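Local coordinates for putative carboxynorspermidine decarboxylase protein (Sinorhizobium meliloti, PDB 3MT1), which probably catalyses the pyridoxal 5'-phosphate-dependent decarboxylation of carboxynorspermidine and carboxyspermidine to norspermidine and spermidine, at residues 329-340 / 351-360. Sequence-based numbering, arbitrary orientation.
Sequences KNWFNGVKMPAI and TVREFTYADY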
ATOM      1  N   LYS B 329       5.125   1.734  -1.611  1.00 29.27           N
ATOM      2  CA  LYS B 329       4.748   2.944  -0.926  1.00 28.01           C
ATOM      3  C   LYS B 329       3.564   3.624  -1.587  1.00 28.56           C
ATOM      4  O   LYS B 329       3.372   3.542  -2.803  1.00 29.67           O
ATOM      5  CB  LYS B 329       5.937   3.883  -0.854  1.00 29.07           C
ATOM      6  CG  LYS B 329       6.495   4.355  -2.197  1.00 27.66           C
ATOM      7  CD  LYS B 329       7.739   5.245  -1.962  1.00 27.85           C
ATOM      8  CE  LYS B 329       8.654   5.256  -3.207  1.00 29.88           C
ATOM      9  NZ  LYS B 329       7.821   5.622  -4.394  1.00 28.84           N
ATOM     10  N   ASN B 330       2.770   4.312  -0.789  1.00 27.92           N
ATOM     11  CA  ASN B 330       1.560   4.947  -1.306  1.00 28.57           C
ATOM     12  C   ASN B 330       1.244   6.302  -0.602  1.00 29.16           C
ATOM     13  O   ASN B 330       1.930   6.708   0.362  1.00 28.34           O
ATOM     14  CB  ASN B 330       0.408   3.965  -1.145  1.00 28.01           C
ATOM     15  CG  ASN B 330       0.245   3.537   0.283  1.00 28.51           C
ATOM     16  OD1 ASN B 330      -0.377   4.250   1.076  1.00 31.35           O
ATOM     17  ND2 ASN B 330       0.849   2.398   0.652  1.00 26.11           N
ATOM     18  N   TRP B 331       0.171   6.950  -1.052  1.00 30.30           N
ATOM     19  CA  TRP B 331      -0.203   8.287  -0.614  1.00 30.95           C
ATOM     20  C   TRP B 331      -1.319   8.282   0.433  1.00 32.35           C
ATOM     21  O   TRP B 331      -2.070   9.244   0.577  1.00 32.55           O
ATOM     22  CB  TRP B 331      -0.687   9.038  -1.826  1.00 32.61           C
ATOM     23  CG  TRP B 331       0.394   9.520  -2.666  1.00 32.14           C
ATOM     24  CD1 TRP B 331       0.660   9.144  -3.942  1.00 29.11           C
ATOM     25  CD2 TRP B 331       1.390  10.488  -2.301  1.00 30.69           C
ATOM     26  NE1 TRP B 331       1.758   9.825  -4.405  1.00 31.67           N
ATOM     27  CE2 TRP B 331       2.222  10.664  -3.426  1.00 31.06           C
ATOM     28  CE3 TRP B 331       1.649  11.233  -1.139  1.00 29.07           C
ATOM     29  CZ2 TRP B 331       3.310  11.554  -3.425  1.00 32.46           C
ATOM     30  CZ3 TRP B 331       2.721  12.124  -1.133  1.00 29.14           C
ATOM     31  CH2 TRP B 331       3.534  12.286  -2.267  1.00 30.79           C
ATOM     32  N   PHE B 332      -1.443   7.172   1.160  1.00 32.70           N
ATOM     33  CA  PHE B 332      -2.419   7.071   2.212  1.00 33.17           C
ATOM     34  C   PHE B 332      -2.385   8.292   3.135  1.00 33.20           C
ATOM     35  O   PHE B 332      -1.300   8.702   3.613  1.00 32.42           O
ATOM     36  CB  PHE B 332      -2.084   5.849   3.002  1.00 33.48           C
ATOM     37  CG  PHE B 332      -2.971   5.630   4.174  1.00 37.98           C
ATOM     38  CD1 PHE B 332      -4.333   5.364   3.996  1.00 42.58           C
ATOM     39  CD2 PHE B 332      -2.447   5.680   5.460  1.00 41.44           C
ATOM     40  CE1 PHE B 332      -5.163   5.149   5.095  1.00 45.39           C
ATOM     41  CE2 PHE B 332      -3.276   5.451   6.574  1.00 45.09           C
ATOM     42  CZ  PHE B 332      -4.623   5.177   6.387  1.00 44.68           C
ATOM     43  N   ASN B 333      -3.568   8.864   3.364  1.00 33.70           N
ATOM     44  CA  ASN B 333      -3.767  10.062   4.183  1.00 34.22           C
ATOM     45  C   ASN B 333      -3.177  11.339   3.567  1.00 33.86           C
ATOM     46  O   ASN B 333      -3.262  12.406   4.155  1.00 35.12           O
ATOM     47  CB  ASN B 333      -3.235   9.846   5.627  1.00 34.13           C
ATOM     48  CG  ASN B 333      -4.316   9.295   6.603  1.00 36.34           C
ATOM     49  OD1 ASN B 333      -5.201   8.527   6.212  1.00 38.93           O
ATOM     50  ND2 ASN B 333      -4.230   9.701   7.879  1.00 36.45           N
ATOM     51  N   GLY B 334      -2.597  11.228   2.377  1.00 33.11           N
ATOM     52  CA  GLY B 334      -1.784  12.285   1.816  1.00 31.26           C
ATOM     53  C   GLY B 334      -0.504  12.571   2.600  1.00 32.11           C
ATOM     54  O   GLY B 334       0.157  13.597   2.364  1.00 32.76           O
ATOM     55  N   VAL B 335      -0.125  11.708   3.538  1.00 32.22           N
ATOM     56  CA  VAL B 335       1.158  11.957   4.203  1.00 33.66           C
ATOM     57  C   VAL B 335       2.324  12.031   3.220  1.00 32.52           C
ATOM     58  O   VAL B 335       2.326  11.392   2.166  1.00 30.79           O
ATOM     59  CB  VAL B 335       1.505  11.036   5.430  1.00 35.07           C
ATOM     60  CG1 VAL B 335       0.353  10.975   6.415  1.00 37.35           C
ATOM     61  CG2 VAL B 335       1.936   9.668   4.985  1.00 33.91           C
ATOM     62  N   LYS B 336       3.270  12.896   3.562  1.00 34.42           N
ATOM     63  CA  LYS B 336       4.483  13.101   2.783  1.00 34.76           C
ATOM     64  C   LYS B 336       5.180  11.779   2.479  1.00 32.79           C
ATOM     65  O   LYS B 336       5.388  10.967   3.379  1.00 33.40           O
ATOM     66  CB  LYS B 336       5.441  14.033   3.538  1.00 37.06           C
ATOM     67  CG  LYS B 336       6.346  14.764   2.564  1.00 42.26           C
ATOM     68  CD  LYS B 336       7.468  15.550   3.219  1.00 49.79           C
ATOM     69  CE  LYS B 336       8.415  16.042   2.133  1.00 52.78           C
ATOM     70  NZ  LYS B 336       9.787  16.152   2.717  1.00 59.02           N
HETATM   71  N   MSE B 337       5.508  11.565   1.215  1.00 30.22           N
HETATM   72  CA  MSE B 337       6.170  10.366   0.826  1.00 29.40           C
HETATM   73  C   MSE B 337       7.694  10.491   1.045  1.00 29.72           C
HETATM   74  O   MSE B 337       8.268  11.539   0.807  1.00 30.57           O
HETATM   75  CB  MSE B 337       5.831  10.053  -0.628  1.00 29.28           C
HETATM   76  CG  MSE B 337       6.280   8.663  -1.086  1.00 27.48           C
HETATM   77 SE   MSE B 337       5.692   8.389  -2.903  0.75 31.19          SE
HETATM   78  CE  MSE B 337       3.911   7.659  -2.527  1.00 30.35           C
ATOM     79  N   PRO B 338       8.361   9.422   1.503  1.00 29.35           N
ATOM     80  CA  PRO B 338       9.746   9.708   1.845  1.00 29.70           C
ATOM     81  C   PRO B 338      10.632   9.877   0.634  1.00 29.27           C
ATOM     82  O   PRO B 338      10.466   9.177  -0.357  1.00 29.97           O
ATOM     83  CB  PRO B 338      10.167   8.485   2.681  1.00 30.56           C
ATOM     84  CG  PRO B 338       8.865   7.888   3.215  1.00 30.73           C
ATOM     85  CD  PRO B 338       7.883   8.160   2.106  1.00 29.85           C
ATOM     86  N   ALA B 339      11.557  10.817   0.709  1.00 29.08           N
ATOM     87  CA  ALA B 339      12.550  11.008  -0.334  1.00 28.41           C
ATOM     88  C   ALA B 339      13.380   9.753  -0.465  1.00 28.04           C
ATOM     89  O   ALA B 339      13.470   8.958   0.465  1.00 29.05           O
ATOM     90  CB  ALA B 339      13.484  12.258   0.000  1.00 28.85           C
ATOM     91  N   ILE B 340      14.004   9.575  -1.614  1.00 28.66           N
ATOM     92  CA  ILE B 340      14.901   8.461  -1.789  1.00 30.08           C
ATOM     93  C   ILE B 340      16.298   9.063  -1.784  1.00 31.24           C
ATOM     94  O   ILE B 340      16.579   9.988  -2.550  1.00 31.81           O
ATOM     95  CB  ILE B 340      14.610   7.690  -3.112  1.00 30.48           C
ATOM     96  CG1 ILE B 340      13.225   7.035  -3.068  1.00 31.11           C
ATOM     97  CG2 ILE B 340      15.708   6.663  -3.419  1.00 30.19           C
ATOM     98  CD1 ILE B 340      12.844   6.229  -4.409  1.00 32.87           C
ATOM     99  N   THR B 351      20.473  13.311  -2.625  1.00 43.91           N
ATOM    100  CA  THR B 351      19.035  13.093  -2.769  1.00 41.74           C
ATOM    101  C   THR B 351      18.760  12.671  -4.190  1.00 41.71           C
ATOM    102  O   THR B 351      19.086  13.394  -5.127  1.00 43.90           O
ATOM    103  CB  THR B 351      18.232  14.329  -2.447  1.00 42.15           C
ATOM    104  OG1 THR B 351      18.536  14.707  -1.114  1.00 44.77           O
ATOM    105  CG2 THR B 351      16.777  14.023  -2.490  1.00 40.24           C
ATOM    106  N   VAL B 352      18.174  11.494  -4.360  1.00 39.57           N
ATOM    107  CA  VAL B 352      17.904  10.993  -5.695  1.00 39.49           C
ATOM    108  C   VAL B 352      16.553  11.495  -6.222  1.00 39.59           C
ATOM    109  O   VAL B 352      16.465  11.985  -7.353  1.00 40.80           O
ATOM    110  CB  VAL B 352      17.944   9.477  -5.684  1.00 38.95           C
ATOM    111  CG1 VAL B 352      17.369   8.920  -6.947  1.00 40.02           C
ATOM    112  CG2 VAL B 352      19.360   9.006  -5.494  1.00 39.84           C
ATOM    113  N   ARG B 353      15.505  11.369  -5.400  1.00 37.51           N
ATOM    114  CA  ARG B 353      14.138  11.650  -5.819  1.00 36.96           C
ATOM    115  C   ARG B 353      13.345  12.179  -4.652  1.00 36.36           C
ATOM    116  O   ARG B 353      13.313  11.577  -3.581  1.00 34.31           O
ATOM    117  CB  ARG B 353      13.462  10.377  -6.332  1.00 36.62           C
ATOM    118  CG  ARG B 353      11.955  10.483  -6.684  1.00 36.71           C
ATOM    119  CD  ARG B 353      11.663  11.294  -7.949  1.00 34.41           C
ATOM    120  NE  ARG B 353      10.401  10.894  -8.564  1.00 36.15           N
ATOM    121  CZ  ARG B 353       9.236  11.542  -8.448  1.00 38.31           C
ATOM    122  NH1 ARG B 353       9.136  12.659  -7.713  1.00 36.79           N
ATOM    123  NH2 ARG B 353       8.151  11.060  -9.066  1.00 36.15           N
ATOM    124  N   GLU B 354      12.690  13.310  -4.880  1.00 37.62           N
ATOM    125  CA  GLU B 354      11.891  13.959  -3.871  1.00 37.14           C
ATOM    126  C   GLU B 354      10.465  13.939  -4.407  1.00 35.55           C
ATOM    127  O   GLU B 354      10.249  14.244  -5.582  1.00 35.62           O
ATOM    128  CB  GLU B 354      12.371  15.387  -3.746  1.00 40.41           C
ATOM    129  CG  GLU B 354      12.382  15.990  -2.349  1.00 47.00           C
ATOM    130  CD  GLU B 354      13.118  17.365  -2.319  1.00 56.85           C
ATOM    131  OE1 GLU B 354      13.086  18.099  -3.354  1.00 62.13           O
ATOM    132  OE2 GLU B 354      13.719  17.712  -1.268  1.00 57.41           O
ATOM    133  N   PHE B 355       9.507  13.550  -3.557  1.00 33.19           N
ATOM    134  CA  PHE B 355       8.116  13.491  -3.950  1.00 32.32           C
ATOM    135  C   PHE B 355       7.408  14.746  -3.492  1.00 33.96           C
ATOM    136  O   PHE B 355       7.547  15.171  -2.348  1.00 35.92           O
ATOM    137  CB  PHE B 355       7.430  12.221  -3.458  1.00 30.72           C
ATOM    138  CG  PHE B 355       8.125  10.933  -3.907  1.00 30.31           C
ATOM    139  CD1 PHE B 355       8.969  10.236  -3.044  1.00 28.51           C
ATOM    140  CD2 PHE B 355       7.947  10.439  -5.205  1.00 28.56           C
ATOM    141  CE1 PHE B 355       9.613   9.071  -3.463  1.00 28.69           C
ATOM    142  CE2 PHE B 355       8.577   9.300  -5.630  1.00 25.75           C
ATOM    143  CZ  PHE B 355       9.406   8.597  -4.770  1.00 27.99           C
ATOM    144  N   THR B 356       6.675  15.367  -4.409  1.00 34.27           N
ATOM    145  CA  THR B 356       6.141  16.675  -4.179  1.00 34.58           C
ATOM    146  C   THR B 356       4.618  16.614  -4.259  1.00 34.32           C
ATOM    147  O   THR B 356       4.043  15.585  -4.624  1.00 33.59           O
ATOM    148  CB  THR B 356       6.645  17.600  -5.267  1.00 37.22           C
ATOM    149  OG1 THR B 356       6.038  17.210  -6.493  1.00 34.81           O
ATOM    150  CG2 THR B 356       8.157  17.496  -5.406  1.00 36.13           C
ATOM    151  N   TYR B 357       3.973  17.730  -3.954  1.00 35.14           N
ATOM    152  CA  TYR B 357       2.534  17.851  -4.062  1.00 34.05           C
ATOM    153  C   TYR B 357       2.005  17.379  -5.423  1.00 33.56           C
ATOM    154  O   TYR B 357       0.987  16.667  -5.519  1.00 31.86           O
ATOM    155  CB  TYR B 357       2.094  19.309  -3.774  1.00 36.30           C
ATOM    156  CG  TYR B 357       0.633  19.506  -4.014  1.00 33.87           C
ATOM    157  CD1 TYR B 357      -0.301  19.020  -3.099  1.00 32.85           C
ATOM    158  CD2 TYR B 357       0.172  20.128  -5.169  1.00 35.10           C
ATOM    159  CE1 TYR B 357      -1.656  19.182  -3.312  1.00 33.53           C
ATOM    160  CE2 TYR B 357      -1.199  20.288  -5.402  1.00 34.71           C
ATOM    161  CZ  TYR B 357      -2.093  19.804  -4.461  1.00 33.28           C
ATOM    162  OH  TYR B 357      -3.427  19.902  -4.656  1.00 34.00           O
ATOM    163  N   ALA B 358       2.701  17.778  -6.476  1.00 35.29           N
ATOM    164  CA  ALA B 358       2.287  17.443  -7.831  1.00 35.80           C
ATOM    165  C   ALA B 358       2.314  15.912  -8.061  1.00 33.66           C
ATOM    166  O   ALA B 358       1.498  15.393  -8.806  1.00 34.10           O
ATOM    167  CB  ALA B 358       3.159  18.183  -8.851  1.00 38.69           C
ATOM    168  N   ASP B 359       3.233  15.182  -7.424  1.00 31.71           N
ATOM    169  CA  ASP B 359       3.153  13.731  -7.453  1.00 29.52           C
ATOM    170  C   ASP B 359       1.864  13.296  -6.788  1.00 27.52           C
ATOM    171  O   ASP B 359       1.085  12.582  -7.378  1.00 28.06           O
ATOM    172  CB  ASP B 359       4.357  13.101  -6.775  1.00 29.19           C
ATOM    173  CG  ASP B 359       5.622  13.315  -7.551  1.00 34.26           C
ATOM    174  OD1 ASP B 359       5.659  12.911  -8.722  1.00 38.11           O
ATOM    175  OD2 ASP B 359       6.595  13.904  -7.013  1.00 41.74           O
ATOM    176  N   TYR B 360       1.598  13.758  -5.573  1.00 26.16           N
ATOM    177  CA  TYR B 360       0.356  13.382  -4.914  1.00 24.91           C
ATOM    178  C   TYR B 360      -0.864  13.670  -5.770  1.00 26.47           C
ATOM    179  O   TYR B 360      -1.662  12.774  -6.014  1.00 25.05           O
ATOM    180  CB  TYR B 360       0.230  14.081  -3.564  1.00 24.37           C
ATOM    181  CG  TYR B 360      -1.118  13.972  -2.900  1.00 21.45           C
ATOM    182  CD1 TYR B 360      -1.591  12.749  -2.392  1.00 21.06           C
ATOM    183  CD2 TYR B 360      -1.896  15.106  -2.715  1.00 21.97           C
ATOM    184  CE1 TYR B 360      -2.843  12.681  -1.744  1.00 22.66           C
ATOM    185  CE2 TYR B 360      -3.120  15.057  -2.089  1.00 20.28           C
ATOM    186  CZ  TYR B 360      -3.587  13.867  -1.612  1.00 23.16           C
ATOM    187  OH  TYR B 360      -4.786  13.870  -0.973  1.00 27.49           O
TER
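Ile340 and Arg353 pair as antiparallel, hydrogen-bonded neighbours, Ile340 N reaching Arg353 O at 2.9 Å, while Ile340 O takes Val352 N at 2.8 Å and, weakly, Arg353 N, a classic beta bulge. Beyond the strands, the Phe355 ring is sandwiched between Met337 and Arg353. The selenium of Met337 (selenomethionine) lies over the centre of one face, SE 3.7 Å from the ring centroid, a Met-aromatic contact; CG of Met337 stands anti to the backbone N (chi1 -170°). Arg353 CG lies over the opposite face, toward the rim, and Pro338 O meets the ring edge in plane, 3.2 Å from Phe355 CE1. Lys329 comes from the opposite direction, CE and NZ against Phe355 CZ, its amine bonded to Ser363 O of the second subunit. Farther along, Trp331 lies against the first turn of helix 357-362: Tyr360 CB makes a CH-pi contact 3.7 Å from the centroid of the indole six-membered ring, and the two rings form an offset edge-to-face pair, planes at 64°. Met337 CE lies over the other indole face, toward the rim. Asp359 fastens this turn to the strand in an end-on salt bridge with Arg353 NH1 and NH2, which approach from above the carboxylate plane; Arg353 NE reaches Gln362 O of the second subunit. Asp359 OD2 also accepts the backbone N of the N-cap residue Thr356, 3.0 Å away, through its anti lone pair. The contact joins strands 339-343 and 349-353 at their hairpin's open end, in the mixed beta sheet accompanying the eight-stranded parallel barrel, with strand 6-10 parallel to 339-343.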